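PDB 4B7C: probable oxidoreductase from Pseudomonas aeruginosa, which probably carries out NADP-dependent oxidation or reduction as a medium-chain dehydrogenase/reductase. Local coordinates for residues B[45-49]-B[123-127]; B[306-312]-B[329-335]; B[94-100]-B[112-118]; B[134-139]-B[289-294]. One frame throughout, in Å; residues are numbered along the deposited sequence.

Interaction 1 (B[45-49]-B[123-127]); sequences NEYLS and LPRYL
The ring of Y47 lies under the pyrrolidine of P124. CG of P124 sits 3.8 Å from the centroid of the Y47 ring, only 14° off the ring normal. This is a CH-pi contact over the face, and the CG carbon is shifted a little toward the ring's rim. The ring is brought there by a chi1 of -64°, which sets CG of Y47 anti to its carbonyl carbon. L123 meets the same ring differently. It lies across the Y47 side chain, and CB of L123 comes obliquely to within 3.9 Å of CE2 of Y47. Farther out, the CD1 methyl of L123 lies 3.3 Å from OE1 of E46. The third apolar contact is made by L127. Its CD1 lies 3.8 Å from CB of Y47 and also touches the backbone from Y47 to S49. Its CD2 faces CB of S49. One water joins the two segments: it donates to O of L127 at 2.7 Å and also pairs with OG of S49. That hydroxyl has a further partner in NZ of K331. The 123-127 segment is a short 3-10 turn, in which N of Y126 bonds to O of L123 and N of L127 to O of P124. E46 and Y47 both face V79 of strand 77-85, which fits a classic beta bulge. Strand 41-49 belongs to the GroES-like N-terminal domain and pairs antiparallel with strands 77-85, 105-108 and 331-335. The 3-10 turn leads from strand 114-116 toward helix 132-145 and packs against V79 and V333.

Interaction 2 (B[306-312]-B[329-335]); sequences REDIVEG and FGKLVLK
Six backbone hydrogen bonds join 306-312 to 329-335. N of K331 bonds to O of R306 at 3.1 Å, and N of D308 to O of K331 at 2.7 Å. N of V310 reaches O of V333 at 2.9 Å. N of V333, N of K335 and N of G312 complete the set, to O of D308, O of V310 and O of K335. On one face I309 and V333 lie alongside, with CG1 of I309 4.2 Å from CB of V333. On the other face, a chi1 of -168° puts CG of L332 beside its carbonyl carbon. CD1 of L332 then lies 3.6 Å from OD2 of D308 and also meets CG2 of V310. The strands run parallel, 27° apart, and are the two arms of a right-handed beta-alpha-beta unit, with helix 316-321 between them in the chain. T319 and F316 of that helix touch V310, L332 and L334. At the start of the pair, the guanidinium of R306 has O of F329 over one face, but F329 is poorly ordered. Farther out, D308 forms a salt bridge with K322. OE1 of E307 pairs with R125 and OE2 of E307 bonds to OG of S128. NZ of K331 bonds to O of L332 at 3.0 Å, besides S49 and a salt bridge to D51.

Interaction 3 (B[94-100]-B[112-118]); sequences DYVNGAL and GFYKVDP
The side-chain amide of N97 is stacked on the ring of Y114, with the two planes only 13° apart. CB of N97 lies 3.9 Å from the centroid of the Y114 ring, 18° off its normal. The ring folds back beneath N97 because chi1 of Y114 is 60°, which puts CG between the backbone N and the carbonyl carbon. The F113 ring has CA of G98 over its centre, a CH-pi contact, 3.9 Å from the centroid. The F113 ring also meets L100, whose CD2 lies 3.5 Å from CE2 of F113. N97 and Y114 are a hydrogen-bonded antiparallel pair. N of N97 bonds to O of Y114 at 2.8 Å, and N of Y114 returns to O of N97 at 3.0 Å. At the far end, NZ of K115 forms a salt bridge of 2.9 Å with OD2 of D94. The lysine comes from above the carboxylate plane, and the same oxygen also takes N of Q91. Nearby, CG of P118 lies 3.5 Å from CD1 of Y95, the proline set across the tyrosine. The chain turns a corner at G98, beside F113. Both strands belong to the GroES-like N-terminal domain. Strand 95-97 pairs antiparallel with 114-116 on one hand and with 77-85 on the other, there through V96 and G80. V96 and F113 reach V43 and I41 of strand 41-49.

Interaction 4 (B[134-139]-B[289-294]); sequences GMTAYF and EGLKEM
The ring of Y138 has G290 over one face and E293 at its edge. CA of G290 lies 4.1 Å from the centroid of the Y138 ring, a CH-pi contact. At the edge, OH of Y138 donates to OE1 of E293 at 2.5 Å, a short bond. It meets that oxygen on the anti side, 16° out of the carboxylate plane, and ring and carboxylate are far from parallel. A chi1 of -174° sets CG of Y138 anti to its backbone N and sends the ring across to the other helix. The F139 ring has CD2 of its neighbour Y138 over its centre, and its CZ reaches CA of G290 obliquely at 4.3 Å. F139 also stacks with the ring of Y283. The two helix segments cross at 98° with axes 10.4 Å apart. Helix 287-299 follows strand 274-277 of the six-stranded parallel Rossmann sheet. Helix 132-145 precedes strand 152-155, the first of that sheet in the chain. G290 lets the rings come close, since it has no side chain in the way. Beside the rings lie the methionines. SD of M135 packs 3.8 Å from CD2 of L291, and CE of M135 lies 3.9 Å from CE of M294. The two methionine chains run antiparallel past each other. The methyl of M294 also sits 4.0 Å from CD1 of Y138. V165 of helix 161-172 touches both A137 and M294.

Interactions 1 and 2 share one sheet, since strands 41-49 and 331-335 are neighbours in it. Their centres are about 9 Å apart. N of L48 is 2.8 Å from O of L334, a probable hydrogen bond. Interaction 3 is nested in the loop that interaction 1 closes and reaches the same sheet, with about 9 Å between centres. OH of Y126 lies 2.6 Å from O of D117, another probable hydrogen bond. Interaction 4 is a helix pair, with its centre about 16 Å from that of interaction 3. They meet through CE2 of Y114 and CD1 of L291, 4.0 Å apart. Interactions 2 and 4 do not touch. In this family NADP is expected to bind at the Rossmann domain.

Interaction 1 (B[45-49]-B[123-127])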
# COMPACT_ATOMS: atom_id res chain seq x y z
N ASN B 45 -27.81 27.83 -7.21
CA ASN B 45 -27.58 26.52 -6.62
C ASN B 45 -28.91 25.85 -6.29
O ASN B 45 -29.78 26.46 -5.67
CB ASN B 45 -26.70 26.62 -5.38
CG ASN B 45 -25.30 27.14 -5.68
OD1 ASN B 45 -24.89 27.26 -6.85
ND2 ASN B 45 -24.53 27.42 -4.62
N GLU B 46 -29.06 24.59 -6.70
CA GLU B 46 -30.32 23.87 -6.50
C GLU B 46 -30.21 22.73 -5.50
O GLU B 46 -31.07 22.58 -4.62
CB GLU B 46 -30.85 23.33 -7.84
CG GLU B 46 -31.34 24.43 -8.79
CD GLU B 46 -32.61 24.11 -9.58
OE1 GLU B 46 -33.09 22.93 -9.58
OE2 GLU B 46 -33.13 25.10 -10.20
N TYR B 47 -29.17 21.93 -5.65
CA TYR B 47 -28.88 20.83 -4.75
C TYR B 47 -27.39 20.79 -4.41
O TYR B 47 -26.54 20.96 -5.28
CB TYR B 47 -29.27 19.50 -5.37
CG TYR B 47 -30.74 19.35 -5.63
CD1 TYR B 47 -31.59 18.84 -4.66
CD2 TYR B 47 -31.28 19.72 -6.86
CE1 TYR B 47 -32.94 18.69 -4.89
CE2 TYR B 47 -32.63 19.57 -7.11
CZ TYR B 47 -33.46 19.06 -6.13
OH TYR B 47 -34.79 18.91 -6.36
N LEU B 48 -27.11 20.54 -3.14
CA LEU B 48 -25.73 20.43 -2.64
C LEU B 48 -25.44 19.05 -2.10
O LEU B 48 -26.30 18.41 -1.50
CB LEU B 48 -25.45 21.45 -1.55
CG LEU B 48 -25.66 22.91 -1.95
CD1 LEU B 48 -25.42 23.78 -0.74
CD2 LEU B 48 -24.80 23.34 -3.14
N SER B 49 -24.23 18.58 -2.38
CA SER B 49 -23.78 17.29 -1.92
C SER B 49 -23.20 17.43 -0.51
O SER B 49 -22.28 18.20 -0.27
CB SER B 49 -22.72 16.71 -2.83
OG SER B 49 -22.20 15.51 -2.28
N LEU B 123 -32.19 15.59 -11.10
CA LEU B 123 -31.07 16.48 -10.80
C LEU B 123 -30.20 15.99 -9.64
O LEU B 123 -29.00 16.00 -9.77
CB LEU B 123 -31.55 17.90 -10.52
CG LEU B 123 -31.65 18.85 -11.72
CD1 LEU B 123 -31.89 20.27 -11.20
CD2 LEU B 123 -30.35 18.83 -12.51
N PRO B 124 -30.82 15.56 -8.52
CA PRO B 124 -30.01 15.13 -7.40
C PRO B 124 -29.16 13.91 -7.68
O PRO B 124 -28.15 13.72 -7.01
CB PRO B 124 -31.06 14.77 -6.33
CG PRO B 124 -32.28 15.50 -6.72
CD PRO B 124 -32.26 15.50 -8.21
N ARG B 125 -29.55 13.12 -8.67
CA ARG B 125 -28.78 11.93 -9.05
C ARG B 125 -27.41 12.27 -9.65
O ARG B 125 -26.49 11.46 -9.65
CB ARG B 125 -29.57 11.03 -10.00
CG ARG B 125 -28.86 9.70 -10.22
CD ARG B 125 -29.81 8.52 -10.24
NE ARG B 125 -30.75 8.51 -9.13
CZ ARG B 125 -32.02 8.11 -9.21
NH1 ARG B 125 -32.54 7.69 -10.36
NH2 ARG B 125 -32.78 8.16 -8.13
N TYR B 126 -27.29 13.49 -10.16
CA TYR B 126 -26.00 13.99 -10.65
C TYR B 126 -25.06 14.37 -9.50
O TYR B 126 -23.96 14.87 -9.72
CB TYR B 126 -26.20 15.19 -11.59
CG TYR B 126 -26.73 14.75 -12.94
CD1 TYR B 126 -25.91 14.08 -13.83
CD2 TYR B 126 -28.03 15.01 -13.30
CE1 TYR B 126 -26.39 13.67 -15.06
CE2 TYR B 126 -28.51 14.61 -14.53
CZ TYR B 126 -27.70 13.93 -15.41
OH TYR B 126 -28.21 13.57 -16.64
N LEU B 127 -25.51 14.13 -8.27
CA LEU B 127 -24.66 14.24 -7.08
C LEU B 127 -24.39 12.89 -6.45
O LEU B 127 -23.68 12.80 -5.46
CB LEU B 127 -25.31 15.14 -6.03
CG LEU B 127 -25.47 16.58 -6.44
CD1 LEU B 127 -26.17 17.31 -5.29
CD2 LEU B 127 -24.11 17.18 -6.75
O HOH W 1 -21.61 14.55 -5.27

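Interaction 2 (B[306-312]-B[329-335])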
# COMPACT_ATOMS: atom_id res chain seq x y z
N ARG B 306 -29.98 5.53 -4.44
CA ARG B 306 -30.86 6.20 -3.46
C ARG B 306 -30.27 7.52 -2.99
O ARG B 306 -29.12 7.60 -2.56
CB ARG B 306 -31.24 5.34 -2.23
CG ARG B 306 -30.07 4.77 -1.44
CD ARG B 306 -30.56 3.77 -0.39
NE ARG B 306 -31.73 4.23 0.37
CZ ARG B 306 -32.06 3.79 1.58
NH1 ARG B 306 -31.30 2.89 2.19
NH2 ARG B 306 -33.14 4.28 2.19
N GLU B 307 -31.11 8.55 -3.01
CA GLU B 307 -30.74 9.85 -2.46
C GLU B 307 -31.63 10.21 -1.27
O GLU B 307 -32.84 10.01 -1.30
CB GLU B 307 -30.83 10.95 -3.52
CG GLU B 307 -29.86 10.76 -4.68
CD GLU B 307 -30.38 9.80 -5.74
OE1 GLU B 307 -31.61 9.71 -5.90
OE2 GLU B 307 -29.56 9.13 -6.40
N ASP B 308 -31.00 10.72 -0.22
CA ASP B 308 -31.71 11.24 0.94
C ASP B 308 -31.72 12.75 0.86
O ASP B 308 -30.71 13.41 1.14
CB ASP B 308 -31.04 10.76 2.25
CG ASP B 308 -31.78 11.22 3.50
OD1 ASP B 308 -33.00 11.50 3.42
OD2 ASP B 308 -31.13 11.30 4.57
N ILE B 309 -32.87 13.31 0.48
CA ILE B 309 -32.99 14.74 0.22
C ILE B 309 -33.60 15.50 1.39
O ILE B 309 -34.73 15.24 1.79
CB ILE B 309 -33.81 15.01 -1.05
CG1 ILE B 309 -33.06 14.48 -2.26
CG2 ILE B 309 -34.04 16.51 -1.23
CD1 ILE B 309 -33.95 14.26 -3.48
N VAL B 310 -32.81 16.41 1.95
CA VAL B 310 -33.25 17.28 3.04
C VAL B 310 -33.36 18.69 2.50
O VAL B 310 -32.51 19.13 1.72
CB VAL B 310 -32.25 17.29 4.22
CG1 VAL B 310 -32.61 18.38 5.23
CG2 VAL B 310 -32.18 15.91 4.88
N GLU B 311 -34.40 19.40 2.92
CA GLU B 311 -34.72 20.70 2.35
C GLU B 311 -34.29 21.86 3.22
O GLU B 311 -34.43 21.82 4.44
CB GLU B 311 -36.22 20.81 2.05
CG GLU B 311 -36.68 19.82 0.97
CD GLU B 311 -38.08 20.12 0.45
OE1 GLU B 311 -38.37 21.32 0.30
OE2 GLU B 311 -38.88 19.19 0.17
N GLY B 312 -33.72 22.86 2.56
CA GLY B 312 -33.40 24.13 3.20
C GLY B 312 -31.92 24.35 3.49
O GLY B 312 -31.33 23.68 4.35
N PHE B 329 -30.01 7.67 5.12
CA PHE B 329 -30.27 6.47 4.34
C PHE B 329 -30.16 6.77 2.84
O PHE B 329 -31.11 7.13 2.14
CB PHE B 329 -31.53 5.71 4.79
CG PHE B 329 -31.20 4.50 5.63
CD1 PHE B 329 -30.52 4.65 6.82
CD2 PHE B 329 -31.55 3.21 5.22
CE1 PHE B 329 -30.19 3.56 7.61
CE2 PHE B 329 -31.21 2.11 6.00
CZ PHE B 329 -30.54 2.29 7.20
N GLY B 330 -28.93 6.59 2.40
CA GLY B 330 -28.52 6.89 1.06
C GLY B 330 -27.79 8.21 0.97
O GLY B 330 -27.64 8.91 1.97
N LYS B 331 -27.36 8.55 -0.24
CA LYS B 331 -26.54 9.72 -0.49
C LYS B 331 -27.23 10.99 -0.01
O LYS B 331 -28.34 11.31 -0.43
CB LYS B 331 -26.19 9.82 -1.98
CG LYS B 331 -25.75 11.21 -2.43
CD LYS B 331 -24.34 11.50 -2.00
CE LYS B 331 -23.97 12.94 -2.22
NZ LYS B 331 -23.40 13.50 -0.97
N LEU B 332 -26.57 11.71 0.89
CA LEU B 332 -27.17 12.88 1.51
C LEU B 332 -27.08 14.09 0.60
O LEU B 332 -25.99 14.54 0.23
CB LEU B 332 -26.53 13.18 2.87
CG LEU B 332 -27.25 14.21 3.75
CD1 LEU B 332 -28.72 13.88 3.96
CD2 LEU B 332 -26.53 14.24 5.09
N VAL B 333 -28.25 14.65 0.30
CA VAL B 333 -28.36 15.81 -0.58
C VAL B 333 -29.18 16.91 0.07
O VAL B 333 -30.25 16.65 0.63
CB VAL B 333 -29.02 15.43 -1.92
CG1 VAL B 333 -29.31 16.69 -2.73
CG2 VAL B 333 -28.11 14.48 -2.68
N LEU B 334 -28.66 18.13 0.01
CA LEU B 334 -29.35 19.29 0.57
C LEU B 334 -29.98 20.11 -0.55
O LEU B 334 -29.27 20.65 -1.40
CB LEU B 334 -28.38 20.17 1.38
CG LEU B 334 -28.99 21.35 2.15
CD1 LEU B 334 -29.86 20.82 3.30
CD2 LEU B 334 -27.93 22.29 2.71
N LYS B 335 -31.31 20.17 -0.56
CA LYS B 335 -32.03 21.00 -1.52
C LYS B 335 -31.97 22.43 -1.03
O LYS B 335 -32.39 22.73 0.08
CB LYS B 335 -33.48 20.57 -1.69
CG LYS B 335 -34.20 21.30 -2.82
CD LYS B 335 -35.69 20.97 -2.86
CE LYS B 335 -36.31 21.33 -4.20
NZ LYS B 335 -36.23 22.79 -4.50

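Interaction 3 (B[94-100]-B[112-118])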
# COMPACT_ATOMS: atom_id res chain seq x y z
N ASP B 94 -28.13 26.23 -18.99
CA ASP B 94 -27.36 25.02 -18.71
C ASP B 94 -27.49 24.65 -17.24
O ASP B 94 -27.49 25.52 -16.37
CB ASP B 94 -25.86 25.19 -19.02
CG ASP B 94 -25.55 25.23 -20.51
OD1 ASP B 94 -26.44 24.90 -21.32
OD2 ASP B 94 -24.41 25.59 -20.85
N TYR B 95 -27.58 23.35 -16.98
CA TYR B 95 -27.40 22.83 -15.64
C TYR B 95 -25.99 22.28 -15.52
O TYR B 95 -25.50 21.58 -16.41
CB TYR B 95 -28.42 21.74 -15.29
CG TYR B 95 -29.79 22.31 -15.04
CD1 TYR B 95 -30.64 22.61 -16.11
CD2 TYR B 95 -30.23 22.57 -13.75
CE1 TYR B 95 -31.91 23.14 -15.89
CE2 TYR B 95 -31.49 23.10 -13.53
CZ TYR B 95 -32.32 23.39 -14.60
OH TYR B 95 -33.58 23.91 -14.39
N VAL B 96 -25.34 22.60 -14.41
CA VAL B 96 -23.96 22.24 -14.19
C VAL B 96 -23.73 21.54 -12.85
O VAL B 96 -24.47 21.76 -11.88
CB VAL B 96 -23.01 23.46 -14.28
CG1 VAL B 96 -23.00 24.05 -15.66
CG2 VAL B 96 -23.37 24.54 -13.25
N ASN B 97 -22.71 20.70 -12.82
CA ASN B 97 -22.15 20.10 -11.61
C ASN B 97 -20.81 20.76 -11.35
O ASN B 97 -20.01 20.94 -12.26
CB ASN B 97 -21.96 18.59 -11.78
CG ASN B 97 -21.28 17.92 -10.58
OD1 ASN B 97 -20.14 18.24 -10.24
ND2 ASN B 97 -21.98 16.98 -9.96
N GLY B 98 -20.57 21.14 -10.11
CA GLY B 98 -19.30 21.79 -9.75
C GLY B 98 -19.22 22.12 -8.28
O GLY B 98 -20.14 21.81 -7.51
N ALA B 99 -18.11 22.73 -7.88
CA ALA B 99 -17.91 23.17 -6.50
C ALA B 99 -18.68 24.46 -6.33
O ALA B 99 -18.14 25.55 -6.47
CB ALA B 99 -16.41 23.37 -6.19
N LEU B 100 -19.97 24.33 -6.02
CA LEU B 100 -20.87 25.50 -5.97
C LEU B 100 -20.87 26.22 -4.62
O LEU B 100 -21.31 27.37 -4.52
CB LEU B 100 -22.31 25.06 -6.31
CG LEU B 100 -22.51 24.49 -7.72
CD1 LEU B 100 -23.98 24.13 -7.97
CD2 LEU B 100 -21.98 25.43 -8.79
N GLY B 112 -13.39 22.95 -13.31
CA GLY B 112 -13.79 21.57 -13.00
C GLY B 112 -15.29 21.32 -13.13
O GLY B 112 -15.78 20.24 -12.82
N PHE B 113 -16.02 22.33 -13.61
CA PHE B 113 -17.47 22.21 -13.79
C PHE B 113 -17.77 21.41 -15.05
O PHE B 113 -17.03 21.48 -16.02
CB PHE B 113 -18.14 23.58 -13.94
CG PHE B 113 -18.28 24.36 -12.67
CD1 PHE B 113 -17.29 24.36 -11.70
CD2 PHE B 113 -19.42 25.14 -12.45
CE1 PHE B 113 -17.42 25.11 -10.54
CE2 PHE B 113 -19.56 25.89 -11.29
CZ PHE B 113 -18.56 25.87 -10.33
N TYR B 114 -18.85 20.64 -15.03
CA TYR B 114 -19.36 20.00 -16.24
C TYR B 114 -20.88 20.10 -16.33
O TYR B 114 -21.59 20.17 -15.33
CB TYR B 114 -18.88 18.55 -16.37
CG TYR B 114 -19.27 17.62 -15.26
CD1 TYR B 114 -18.48 17.48 -14.12
CD2 TYR B 114 -20.41 16.84 -15.35
CE1 TYR B 114 -18.85 16.60 -13.11
CE2 TYR B 114 -20.78 15.96 -14.36
CZ TYR B 114 -20.00 15.85 -13.23
OH TYR B 114 -20.39 14.97 -12.23
N LYS B 115 -21.37 20.14 -17.56
CA LYS B 115 -22.80 20.21 -17.82
C LYS B 115 -23.47 18.88 -17.55
O LYS B 115 -22.89 17.86 -17.82
CB LYS B 115 -23.08 20.63 -19.27
CG LYS B 115 -22.49 21.98 -19.65
CD LYS B 115 -22.99 22.46 -21.00
CE LYS B 115 -22.03 23.50 -21.60
NZ LYS B 115 -22.54 24.34 -22.71
N VAL B 116 -24.69 18.92 -17.02
CA VAL B 116 -25.52 17.71 -16.79
C VAL B 116 -26.90 17.87 -17.44
O VAL B 116 -27.39 18.99 -17.58
CB VAL B 116 -25.69 17.36 -15.29
CG1 VAL B 116 -24.34 16.95 -14.67
CG2 VAL B 116 -26.29 18.51 -14.51
N ASP B 117 -27.49 16.75 -17.88
CA ASP B 117 -28.76 16.74 -18.63
C ASP B 117 -29.93 16.33 -17.73
O ASP B 117 -30.10 15.15 -17.45
CB ASP B 117 -28.65 15.78 -19.83
CG ASP B 117 -29.86 15.85 -20.79
OD1 ASP B 117 -30.87 16.51 -20.48
OD2 ASP B 117 -29.78 15.23 -21.87
N PRO B 118 -30.75 17.29 -17.29
CA PRO B 118 -31.86 16.99 -16.39
C PRO B 118 -33.00 16.17 -17.01
O PRO B 118 -33.84 15.68 -16.28
CB PRO B 118 -32.37 18.37 -15.96
CG PRO B 118 -31.69 19.36 -16.82
CD PRO B 118 -30.74 18.70 -17.74
O HOH W 2 -27.72 21.21 -18.94
O HOH W 3 -17.56 18.89 -11.10

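Interaction 4 (B[134-139]-B[289-294])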
# COMPACT_ATOMS: atom_id res chain seq x y z
N GLY B 134 -20.62 8.29 -7.25
CA GLY B 134 -20.77 7.21 -8.24
C GLY B 134 -19.53 7.02 -9.10
O GLY B 134 -19.10 5.90 -9.36
N MET B 135 -18.95 8.13 -9.55
CA MET B 135 -17.71 8.07 -10.34
C MET B 135 -16.50 7.64 -9.50
O MET B 135 -15.58 7.01 -10.00
CB MET B 135 -17.43 9.40 -11.04
CG MET B 135 -18.38 9.73 -12.19
SD MET B 135 -18.50 8.46 -13.46
CE MET B 135 -19.69 7.27 -12.82
N THR B 136 -16.51 7.98 -8.21
CA THR B 136 -15.48 7.46 -7.29
C THR B 136 -15.54 5.93 -7.28
O THR B 136 -14.54 5.25 -7.47
CB THR B 136 -15.64 8.00 -5.86
OG1 THR B 136 -15.43 9.41 -5.87
CG2 THR B 136 -14.63 7.34 -4.86
N ALA B 137 -16.74 5.40 -7.08
CA ALA B 137 -16.96 3.95 -7.06
C ALA B 137 -16.50 3.33 -8.36
O ALA B 137 -15.78 2.34 -8.38
CB ALA B 137 -18.45 3.62 -6.82
N TYR B 138 -16.94 3.93 -9.46
CA TYR B 138 -16.68 3.42 -10.80
C TYR B 138 -15.18 3.33 -11.09
O TYR B 138 -14.66 2.26 -11.43
CB TYR B 138 -17.35 4.34 -11.82
CG TYR B 138 -17.28 3.87 -13.24
CD1 TYR B 138 -18.26 3.03 -13.77
CD2 TYR B 138 -16.24 4.28 -14.09
CE1 TYR B 138 -18.20 2.60 -15.08
CE2 TYR B 138 -16.18 3.86 -15.41
CZ TYR B 138 -17.16 3.02 -15.90
OH TYR B 138 -17.11 2.61 -17.20
N PHE B 139 -14.48 4.45 -10.95
CA PHE B 139 -13.06 4.49 -11.30
C PHE B 139 -12.17 3.79 -10.27
O PHE B 139 -11.25 3.08 -10.63
CB PHE B 139 -12.60 5.92 -11.61
CG PHE B 139 -13.17 6.45 -12.89
CD1 PHE B 139 -12.77 5.91 -14.10
CD2 PHE B 139 -14.13 7.44 -12.88
CE1 PHE B 139 -13.32 6.36 -15.29
CE2 PHE B 139 -14.69 7.89 -14.07
CZ PHE B 139 -14.29 7.36 -15.27
N GLU B 289 -17.35 8.81 -20.60
CA GLU B 289 -17.57 7.37 -20.85
C GLU B 289 -18.07 6.67 -19.59
O GLU B 289 -18.91 5.79 -19.66
CB GLU B 289 -16.35 6.64 -21.44
CG GLU B 289 -15.02 6.97 -20.85
CD GLU B 289 -14.44 7.92 -21.89
OE1 GLU B 289 -14.74 9.12 -21.90
OE2 GLU B 289 -13.86 7.39 -22.88
N GLY B 290 -17.57 7.09 -18.44
CA GLY B 290 -18.01 6.55 -17.16
C GLY B 290 -19.47 6.86 -16.85
O GLY B 290 -20.24 5.97 -16.48
N LEU B 291 -19.85 8.12 -17.02
CA LEU B 291 -21.23 8.56 -16.85
C LEU B 291 -22.16 7.83 -17.82
O LEU B 291 -23.26 7.41 -17.45
CB LEU B 291 -21.36 10.07 -17.03
CG LEU B 291 -20.72 10.89 -15.90
CD1 LEU B 291 -20.70 12.39 -16.19
CD2 LEU B 291 -21.39 10.64 -14.55
N LYS B 292 -21.72 7.70 -19.07
CA LYS B 292 -22.51 7.04 -20.11
C LYS B 292 -22.81 5.59 -19.71
O LYS B 292 -23.94 5.14 -19.82
CB LYS B 292 -21.80 7.09 -21.46
CG LYS B 292 -22.61 6.54 -22.64
CD LYS B 292 -21.78 6.47 -23.92
CE LYS B 292 -22.45 5.64 -25.00
NZ LYS B 292 -21.53 5.27 -26.10
N GLU B 293 -21.79 4.86 -19.27
CA GLU B 293 -21.98 3.47 -18.88
C GLU B 293 -22.87 3.36 -17.64
O GLU B 293 -23.78 2.54 -17.60
CB GLU B 293 -20.67 2.73 -18.64
CG GLU B 293 -20.90 1.27 -18.27
CD GLU B 293 -19.69 0.39 -18.48
OE1 GLU B 293 -18.61 0.71 -17.95
OE2 GLU B 293 -19.83 -0.66 -19.14
N MET B 294 -22.60 4.20 -16.64
CA MET B 294 -23.41 4.23 -15.41
C MET B 294 -24.89 4.49 -15.73
O MET B 294 -25.77 3.83 -15.19
CB MET B 294 -22.90 5.31 -14.45
CG MET B 294 -23.67 5.40 -13.13
SD MET B 294 -23.43 3.94 -12.07
CE MET B 294 -21.65 4.07 -11.87